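Local coordinates for rhamnose ABC transporter, periplasmic rhamnose-binding protein (Kribbella flavida, PDB 4KVF) that probably binds a sugar such as rhamnose outside the cell membrane and hands it to an ABC transporter for uptake, at residues Asp98-Ala103 with Ala120-Val125; Gly66-Glu71 with Ala288-Ala293; Thr126-Ala131 with Ile140-Thr145. All blocks are in the same frame, centred on the assembly; numbering follows the deposited sequence.

Contact 1 of 3, residues Asp98-Ala103 with Ala120-Val125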
loop_
_atom_site.group_PDB
_atom_site.type_symbol
_atom_site.label_atom_id
_atom_site.label_comp_id
_atom_site.label_asym_id
_atom_site.label_seq_id
_atom_site.Cartn_x
_atom_site.Cartn_y
_atom_site.Cartn_z
ATOM N N ASP A 98 9.001 -22.487 -6.226
ATOM C CA ASP A 98 8.372 -23.025 -5.020
ATOM C C ASP A 98 7.275 -22.096 -4.522
ATOM O O ASP A 98 6.296 -22.550 -3.945
ATOM C CB ASP A 98 9.411 -23.222 -3.910
ATOM C CG ASP A 98 10.360 -24.382 -4.191
ATOM O OD1 ASP A 98 9.876 -25.516 -4.396
ATOM O OD2 ASP A 98 11.593 -24.160 -4.210
ATOM N N VAL A 99 7.474 -20.801 -4.746
ATOM C CA VAL A 99 6.551 -19.754 -4.328
ATOM C C VAL A 99 6.419 -18.741 -5.458
ATOM O O VAL A 99 7.420 -18.306 -6.029
ATOM C CB VAL A 99 7.075 -19.002 -3.086
ATOM C CG1 VAL A 99 6.090 -17.895 -2.664
ATOM C CG2 VAL A 99 7.334 -19.968 -1.930
ATOM N N ILE A 100 5.181 -18.387 -5.792
ATOM C CA ILE A 100 4.909 -17.288 -6.712
ATOM C C ILE A 100 4.288 -16.141 -5.929
ATOM O O ILE A 100 3.265 -16.305 -5.271
ATOM C CB ILE A 100 3.950 -17.692 -7.867
ATOM C CG1 ILE A 100 4.591 -18.766 -8.753
ATOM C CG2 ILE A 100 3.600 -16.463 -8.729
ATOM C CD1 ILE A 100 3.647 -19.326 -9.841
ATOM N N VAL A 101 4.942 -14.987 -5.975
ATOM C CA VAL A 101 4.441 -13.777 -5.330
ATOM C C VAL A 101 3.948 -12.831 -6.422
ATOM O O VAL A 101 4.733 -12.336 -7.244
ATOM C CB VAL A 101 5.560 -13.100 -4.520
ATOM C CG1 VAL A 101 5.022 -11.875 -3.804
ATOM C CG2 VAL A 101 6.130 -14.093 -3.525
ATOM N N VAL A 102 2.644 -12.574 -6.440
ATOM C CA VAL A 102 2.056 -11.892 -7.590
ATOM C C VAL A 102 1.082 -10.774 -7.198
ATOM O O VAL A 102 0.262 -10.929 -6.286
ATOM C CB VAL A 102 1.359 -12.922 -8.522
ATOM C CG1 VAL A 102 0.357 -13.776 -7.734
ATOM C CG2 VAL A 102 0.685 -12.229 -9.706
ATOM N N ALA A 103 1.172 -9.650 -7.899
ATOM C CA ALA A 103 0.206 -8.570 -7.717
ATOM C C ALA A 103 -0.796 -8.701 -8.851
ATOM O O ALA A 103 -0.507 -8.332 -9.982
ATOM C CB ALA A 103 0.896 -7.206 -7.766
ATOM N N ALA A 120 0.412 -28.054 -8.196
ATOM C CA ALA A 120 1.794 -28.522 -8.339
ATOM C C ALA A 120 2.609 -28.261 -7.072
ATOM O O ALA A 120 3.840 -28.378 -7.089
ATOM C CB ALA A 120 2.468 -27.851 -9.542
ATOM N N ASP A 121 1.909 -27.903 -5.990
ATOM C CA ASP A 121 2.484 -27.629 -4.660
ATOM C C ASP A 121 3.321 -26.354 -4.620
ATOM O O ASP A 121 4.158 -26.158 -3.733
ATOM C CB ASP A 121 3.270 -28.827 -4.099
ATOM C CG ASP A 121 3.449 -28.752 -2.582
ATOM O OD1 ASP A 121 2.471 -28.427 -1.874
ATOM O OD2 ASP A 121 4.577 -28.995 -2.098
ATOM N N ILE A 122 3.072 -25.469 -5.576
ATOM C CA ILE A 122 3.673 -24.156 -5.540
ATOM C C ILE A 122 2.787 -23.296 -4.644
ATOM O O ILE A 122 1.571 -23.295 -4.803
ATOM C CB ILE A 122 3.719 -23.531 -6.953
ATOM C CG1 ILE A 122 4.563 -24.395 -7.883
ATOM C CG2 ILE A 122 4.284 -22.111 -6.892
ATOM C CD1 ILE A 122 4.585 -23.918 -9.341
ATOM N N LYS A 123 3.382 -22.586 -3.688
ATOM C CA LYS A 123 2.597 -21.662 -2.863
ATOM C C LYS A 123 2.408 -20.314 -3.545
ATOM O O LYS A 123 3.329 -19.765 -4.152
ATOM C CB LYS A 123 3.235 -21.494 -1.475
ATOM C CG LYS A 123 3.437 -22.814 -0.733
ATOM C CD LYS A 123 2.125 -23.570 -0.544
ATOM C CE LYS A 123 2.378 -25.036 -0.251
ATOM N NZ LYS A 123 1.104 -25.782 -0.054
ATOM N N VAL A 124 1.201 -19.771 -3.436
ATOM C CA VAL A 124 0.879 -18.525 -4.107
ATOM C C VAL A 124 0.514 -17.451 -3.090
ATOM O O VAL A 124 -0.418 -17.608 -2.310
ATOM C CB VAL A 124 -0.283 -18.714 -5.100
ATOM C CG1 VAL A 124 -0.721 -17.373 -5.664
ATOM C CG2 VAL A 124 0.135 -19.650 -6.222
ATOM N N VAL A 125 1.294 -16.383 -3.094
ATOM C CA VAL A 125 1.071 -15.239 -2.226
ATOM C C VAL A 125 0.811 -14.009 -3.097
ATOM O O VAL A 125 1.656 -13.583 -3.893
ATOM C CB VAL A 125 2.312 -14.969 -1.362
ATOM C CG1 VAL A 125 2.122 -13.709 -0.536
ATOM C CG2 VAL A 125 2.593 -16.165 -0.468
#
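Ile122 opens the pairing with Asp98-Val102: its CG2 lies 3.6 Å from Asp98 O and 3.8 Å from Ile100 CG1, so this one methyl covers a backbone carbonyl and a neighbouring side chain at once. With CG1 beside the backbone N (chi1 -61°), CG2 lies anti to that N and comes to rest on Asp98 O. Lys123 follows with both backbone polar atoms engaged. Its N donates to Asp98 O at 2.9 Å, from a position tilted 23° off the carbonyl plane, and its O accepts from Ile100 N at 2.8 Å, nearly straight in line with the C=O bond. Val124 puts CG1 4.3 Å from Val102 CG1, on the sheet face that also carries Ile100. Val125 adds two more rungs: its N donates to Ile100 O and its O accepts from Val102 N. With N-to-C directions 17° apart and Lys123 bonded to both Asp98 and Ile100, these are adjacent parallel strands, joined as a beta-alpha-beta crossover through helix 111-119. That helix covers the Ile100 and Val124 face, touching them with Ala117 and Leu114; Val101 and Val125 face helix 281-296, and strand 41-45 pairs with the far edge of 99-102.

Contact 2 of 3, residues Gly66-Glu71 with Ala288-Ala293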
loop_
_atom_site.group_PDB
_atom_site.type_symbol
_atom_site.label_atom_id
_atom_site.label_comp_id
_atom_site.label_asym_id
_atom_site.label_seq_id
_atom_site.Cartn_x
_atom_site.Cartn_y
_atom_site.Cartn_z
ATOM N N GLY A 66 17.335 -13.685 0.125
ATOM C CA GLY A 66 18.738 -13.893 0.437
ATOM C C GLY A 66 18.926 -14.289 1.890
ATOM O O GLY A 66 19.793 -15.094 2.224
ATOM N N GLU A 67 18.113 -13.717 2.769
ATOM C CA GLU A 67 18.211 -14.029 4.191
ATOM C C GLU A 67 17.911 -15.496 4.501
ATOM O O GLU A 67 18.572 -16.105 5.349
ATOM C CB GLU A 67 17.308 -13.103 5.013
ATOM C CG GLU A 67 17.808 -11.671 5.064
ATOM C CD GLU A 67 16.922 -10.775 5.901
ATOM O OE1 GLU A 67 15.795 -11.200 6.230
ATOM O OE2 GLU A 67 17.359 -9.653 6.237
ATOM N N ILE A 68 16.924 -16.060 3.808
ATOM C CA ILE A 68 16.535 -17.444 4.036
ATOM C C ILE A 68 17.236 -18.380 3.053
ATOM O O ILE A 68 16.848 -19.540 2.897
ATOM C CB ILE A 68 15.016 -17.620 3.955
ATOM C CG1 ILE A 68 14.517 -17.267 2.555
ATOM C CG2 ILE A 68 14.333 -16.735 4.995
ATOM C CD1 ILE A 68 13.028 -17.501 2.367
ATOM N N LYS A 69 18.268 -17.855 2.396
ATOM C CA LYS A 69 19.124 -18.625 1.496
ATOM C C LYS A 69 18.353 -19.274 0.344
ATOM O O LYS A 69 18.666 -20.383 -0.083
ATOM C CB LYS A 69 19.938 -19.659 2.280
ATOM C CG LYS A 69 20.909 -19.034 3.284
ATOM C CD LYS A 69 21.646 -20.089 4.091
ATOM N N GLY A 70 17.353 -18.564 -0.156
ATOM C CA GLY A 70 16.556 -19.023 -1.283
ATOM C C GLY A 70 17.103 -18.474 -2.590
ATOM O O GLY A 70 18.197 -17.912 -2.616
ATOM N N GLU A 71 16.359 -18.662 -3.680
ATOM C CA GLU A 71 16.742 -18.136 -4.985
ATOM C C GLU A 71 15.680 -17.158 -5.457
ATOM O O GLU A 71 14.515 -17.525 -5.556
ATOM C CB GLU A 71 16.838 -19.263 -6.009
ATOM C CG GLU A 71 17.870 -20.334 -5.712
ATOM C CD GLU A 71 17.974 -21.346 -6.846
ATOM O OE1 GLU A 71 17.642 -20.989 -8.002
ATOM O OE2 GLU A 71 18.376 -22.499 -6.582
ATOM N N ALA A 288 6.210 -10.739 1.970
ATOM C CA ALA A 288 5.696 -11.760 1.058
ATOM C C ALA A 288 6.629 -12.976 0.970
ATOM O O ALA A 288 6.164 -14.117 0.953
ATOM C CB ALA A 288 5.445 -11.170 -0.332
ATOM N N ALA A 289 7.940 -12.733 0.937
ATOM C CA ALA A 289 8.903 -13.833 0.886
ATOM C C ALA A 289 8.826 -14.717 2.133
ATOM O O ALA A 289 8.833 -15.946 2.047
ATOM C CB ALA A 289 10.311 -13.303 0.696
ATOM N N TYR A 290 8.740 -14.104 3.308
ATOM C CA TYR A 290 8.651 -14.899 4.529
ATOM C C TYR A 290 7.338 -15.669 4.628
ATOM O O TYR A 290 7.316 -16.799 5.098
ATOM C CB TYR A 290 8.897 -14.036 5.784
ATOM C CG TYR A 290 10.370 -13.875 6.099
ATOM C CD1 TYR A 290 11.045 -14.830 6.855
ATOM C CD2 TYR A 290 11.090 -12.779 5.637
ATOM C CE1 TYR A 290 12.400 -14.697 7.138
ATOM C CE2 TYR A 290 12.449 -12.646 5.913
ATOM C CZ TYR A 290 13.095 -13.605 6.667
ATOM O OH TYR A 290 14.441 -13.470 6.939
ATOM N N ALA A 291 6.242 -15.055 4.192
ATOM C CA ALA A 291 4.951 -15.725 4.226
ATOM C C ALA A 291 4.972 -16.939 3.292
ATOM O O ALA A 291 4.525 -18.037 3.649
ATOM C CB ALA A 291 3.851 -14.753 3.792
ATOM N N GLY A 292 5.508 -16.723 2.100
ATOM C CA GLY A 292 5.602 -17.777 1.101
ATOM C C GLY A 292 6.474 -18.914 1.609
ATOM O O GLY A 292 6.143 -20.093 1.462
ATOM N N ALA A 293 7.598 -18.560 2.212
ATOM C CA ALA A 293 8.510 -19.563 2.753
ATOM C C ALA A 293 7.874 -20.332 3.893
ATOM O O ALA A 293 8.072 -21.544 4.007
ATOM C CB ALA A 293 9.809 -18.918 3.211
#
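Tyr290 reaches from helix 281-296 to the C-terminal end of helix 52-67, where Glu67 and Ile68 receive its ring at two different places. Both helices pack on the parallel sheet of one periplasmic-binding-protein lobe, Ile68 and Ala289 touching strand 41-45. The receiving end is a Schellman motif: Lys69, with positive phi, is the C-prime residue, and Lys69 N returns to Gly66 O at 3.2 Å while Gly70 N returns to Val65 O. Ile68 is the first residue to leave helical angles, and its side chain points at the other helix.

The polar half of the contact is a hydrogen bond from Tyr290 OH to Glu67 OE1, 2.7 Å long. OE1 lies at the edge of the ring and in its plane, whereas the two side chains cross at about a right angle and the carboxylate plane is turned 66° from the ring. The hydroxyl meets OE1 on its anti side, 21° out of the carboxylate plane. Tyr286 OH makes a weaker bond to the same oxygen, so two tyrosines of one helix converge on it.

Ile68 supplies the apolar half. It runs past Tyr290 in the opposite direction, with CG2 3.5 Å from CE1 of the ring, approaching obliquely. Its CG1 sits between the backbone N and the carbonyl carbon (chi1 63°), and from there the extended branch carries CD1 to the next turn of the helix. The two branches divide their work between residues three positions apart: CG2 against Tyr290, and Ile68 CD1 against Ala293 CB at 3.6 Å.

Contact 3 of 3, residues Thr126-Ala131 with Ile140-Thr145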
loop_
_atom_site.group_PDB
_atom_site.type_symbol
_atom_site.label_atom_id
_atom_site.label_comp_id
_atom_site.label_asym_id
_atom_site.label_seq_id
_atom_site.Cartn_x
_atom_site.Cartn_y
_atom_site.Cartn_z
ATOM N N THR A 126 -0.368 -13.431 -2.962
ATOM C CA THR A 126 -0.636 -12.205 -3.679
ATOM C C THR A 126 -0.154 -11.016 -2.853
ATOM O O THR A 126 0.058 -11.126 -1.643
ATOM C CB THR A 126 -2.129 -12.062 -3.984
ATOM O OG1 THR A 126 -2.867 -12.319 -2.786
ATOM C CG2 THR A 126 -2.551 -13.090 -5.022
ATOM N N PHE A 127 0.043 -9.888 -3.514
ATOM C CA PHE A 127 0.441 -8.668 -2.818
ATOM C C PHE A 127 -0.061 -7.456 -3.563
ATOM O O PHE A 127 -0.282 -7.515 -4.769
ATOM C CB PHE A 127 1.962 -8.606 -2.597
ATOM C CG PHE A 127 2.761 -8.275 -3.835
ATOM C CD1 PHE A 127 3.043 -9.250 -4.767
ATOM C CD2 PHE A 127 3.257 -6.996 -4.039
ATOM C CE1 PHE A 127 3.803 -8.958 -5.896
ATOM C CE2 PHE A 127 4.010 -6.694 -5.174
ATOM C CZ PHE A 127 4.285 -7.682 -6.097
ATOM N N ASP A 128 -0.277 -6.370 -2.828
ATOM C CA ASP A 128 -0.766 -5.114 -3.391
ATOM C C ASP A 128 -2.226 -5.219 -3.828
ATOM O O ASP A 128 -3.092 -4.571 -3.260
ATOM C CB ASP A 128 0.121 -4.637 -4.548
ATOM C CG ASP A 128 0.606 -3.220 -4.360
ATOM O OD1 ASP A 128 -0.246 -2.312 -4.266
ATOM O OD2 ASP A 128 1.838 -3.012 -4.313
ATOM N N SER A 129 -2.488 -6.048 -4.834
ATOM C CA SER A 129 -3.841 -6.312 -5.293
ATOM C C SER A 129 -4.081 -7.810 -5.244
ATOM O O SER A 129 -3.263 -8.598 -5.719
ATOM C CB SER A 129 -4.046 -5.789 -6.711
ATOM O OG SER A 129 -3.940 -4.377 -6.736
ATOM N N ASP A 130 -5.213 -8.194 -4.663
ATOM C CA ASP A 130 -5.469 -9.595 -4.361
ATOM C C ASP A 130 -6.158 -10.314 -5.520
ATOM O O ASP A 130 -6.787 -9.680 -6.382
ATOM C CB ASP A 130 -6.335 -9.660 -3.101
ATOM C CG ASP A 130 -6.328 -11.028 -2.451
ATOM O OD1 ASP A 130 -5.554 -11.911 -2.891
ATOM O OD2 ASP A 130 -7.077 -11.185 -1.472
ATOM N N ALA A 131 -6.038 -11.640 -5.537
ATOM C CA ALA A 131 -6.810 -12.476 -6.460
ATOM C C ALA A 131 -8.039 -12.984 -5.711
ATOM O O ALA A 131 -8.170 -12.740 -4.512
ATOM C CB ALA A 131 -5.963 -13.646 -6.960
ATOM N N ILE A 140 -0.706 -10.445 0.933
ATOM C CA ILE A 140 -0.029 -9.433 1.734
ATOM C C ILE A 140 -0.649 -8.070 1.443
ATOM O O ILE A 140 -0.508 -7.527 0.347
ATOM C CB ILE A 140 1.490 -9.365 1.454
ATOM C CG1 ILE A 140 2.113 -10.769 1.541
ATOM C CG2 ILE A 140 2.164 -8.400 2.456
ATOM C CD1 ILE A 140 1.810 -11.511 2.866
ATOM N N ASN A 141 -1.342 -7.533 2.441
ATOM C CA ASN A 141 -1.997 -6.236 2.341
ATOM C C ASN A 141 -1.171 -5.169 3.052
ATOM O O ASN A 141 -0.898 -5.291 4.252
ATOM C CB ASN A 141 -3.396 -6.310 2.962
ATOM C CG ASN A 141 -4.254 -5.113 2.599
ATOM O OD1 ASN A 141 -3.792 -4.199 1.913
ATOM N ND2 ASN A 141 -5.524 -5.143 3.006
ATOM N N GLN A 142 -0.762 -4.135 2.314
ATOM C CA GLN A 142 0.169 -3.150 2.858
ATOM C C GLN A 142 -0.448 -2.365 3.995
ATOM O O GLN A 142 0.245 -1.955 4.935
ATOM C CB GLN A 142 0.680 -2.184 1.776
ATOM C CG GLN A 142 -0.402 -1.440 1.034
ATOM C CD GLN A 142 -0.775 -2.130 -0.260
ATOM O OE1 GLN A 142 -1.028 -3.336 -0.281
ATOM N NE2 GLN A 142 -0.794 -1.372 -1.353
ATOM N N ALA A 143 -1.758 -2.181 3.926
ATOM C CA ALA A 143 -2.483 -1.497 4.994
ATOM C C ALA A 143 -3.949 -1.681 4.704
ATOM O O ALA A 143 -4.339 -1.643 3.546
ATOM C CB ALA A 143 -2.133 -0.009 5.015
ATOM N N THR A 144 -4.754 -1.866 5.744
ATOM C CA THR A 144 -6.189 -2.054 5.551
ATOM C C THR A 144 -6.850 -0.722 5.225
ATOM O O THR A 144 -6.290 0.345 5.477
ATOM C CB THR A 144 -6.881 -2.640 6.788
ATOM O OG1 THR A 144 -6.692 -1.771 7.907
ATOM C CG2 THR A 144 -6.321 -4.027 7.117
ATOM N N THR A 145 -8.056 -0.781 4.672
ATOM C CA THR A 145 -8.761 0.461 4.416
ATOM C C THR A 145 -9.117 1.135 5.742
ATOM O O THR A 145 -9.122 2.362 5.835
ATOM C CB THR A 145 -10.011 0.265 3.557
ATOM O OG1 THR A 145 -10.899 -0.643 4.215
ATOM C CG2 THR A 145 -9.638 -0.287 2.197
HETATM O O HOH W 1 -3.930 -3.412 -0.756
#
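The carboxylate of Asp128 and the amide of Gln142 are the flat groups that meet across this contact, with planes 81° apart, just beyond the C-terminal ends of two adjacent parallel strands, 123-127 and 138-141, in the sheet of one lobe of the periplasmic-binding-protein fold. Gln142 NE2 donates to Asp128 OD1 at 3.1 Å. It arrives over the carboxylate rather than at its rim, 64° out of that plane, while OD1 is itself tilted from the amide plane; with an N-H...O angle of 145°, the bond is bent. The amide oxygen lies against the backbone of Asp128, Gln142 OE1 being 3.6 Å from Asp128 CA. A fold in the glutamine chain accounts for this reach: a bend at chi2 brings it back over the end of the neighbouring strand.

Next to this pair, within the sheet, the strands are joined by backbone bonds. Ile140 N donates to Thr126 O at 2.8 Å and is nearly straight, but the next rung, Asp128 N to Ile140 O, is weak at 3.4 Å. The lengthening coincides with the positive phi of Asp128, where the first strand has ended and the chain turns away. Phe127 and Ile140 share a sheet face, touching through their CB atoms, and both pack on helix 281-296.

As in other periplasmic binding proteins, these strand ends probably border the interdomain cleft, where the sugar is usually held. Asp128 OD2 also lies close to Glu57 OE2, two like-charged groups side by side. A water bridges the two segments, lying 2.9 Å from Asp128 O and 2.8 Å from Asn141 OD1.

Contacts 1 and 3 lie in series along the chain and share strand 123-127, so together they join three successive strands, 99-102, 123-127 and 138-141, of one parallel six-stranded sheet. Their centres are about 15 Å apart. Contact 2 brackets both in sequence, bringing helix 281-296 back beside helix 52-67 after more than 200 residues; its centre is about 12 Å from that of contact 1 and 18 Å from that of contact 3. Helix 281-296 ties the set together: Ala288 CB packs 3.6 Å from Val101 CG1, and Ala288 CA 3.7 Å from Ile140 CG1. Late-sequence chain thus completes the domain begun by the early strands.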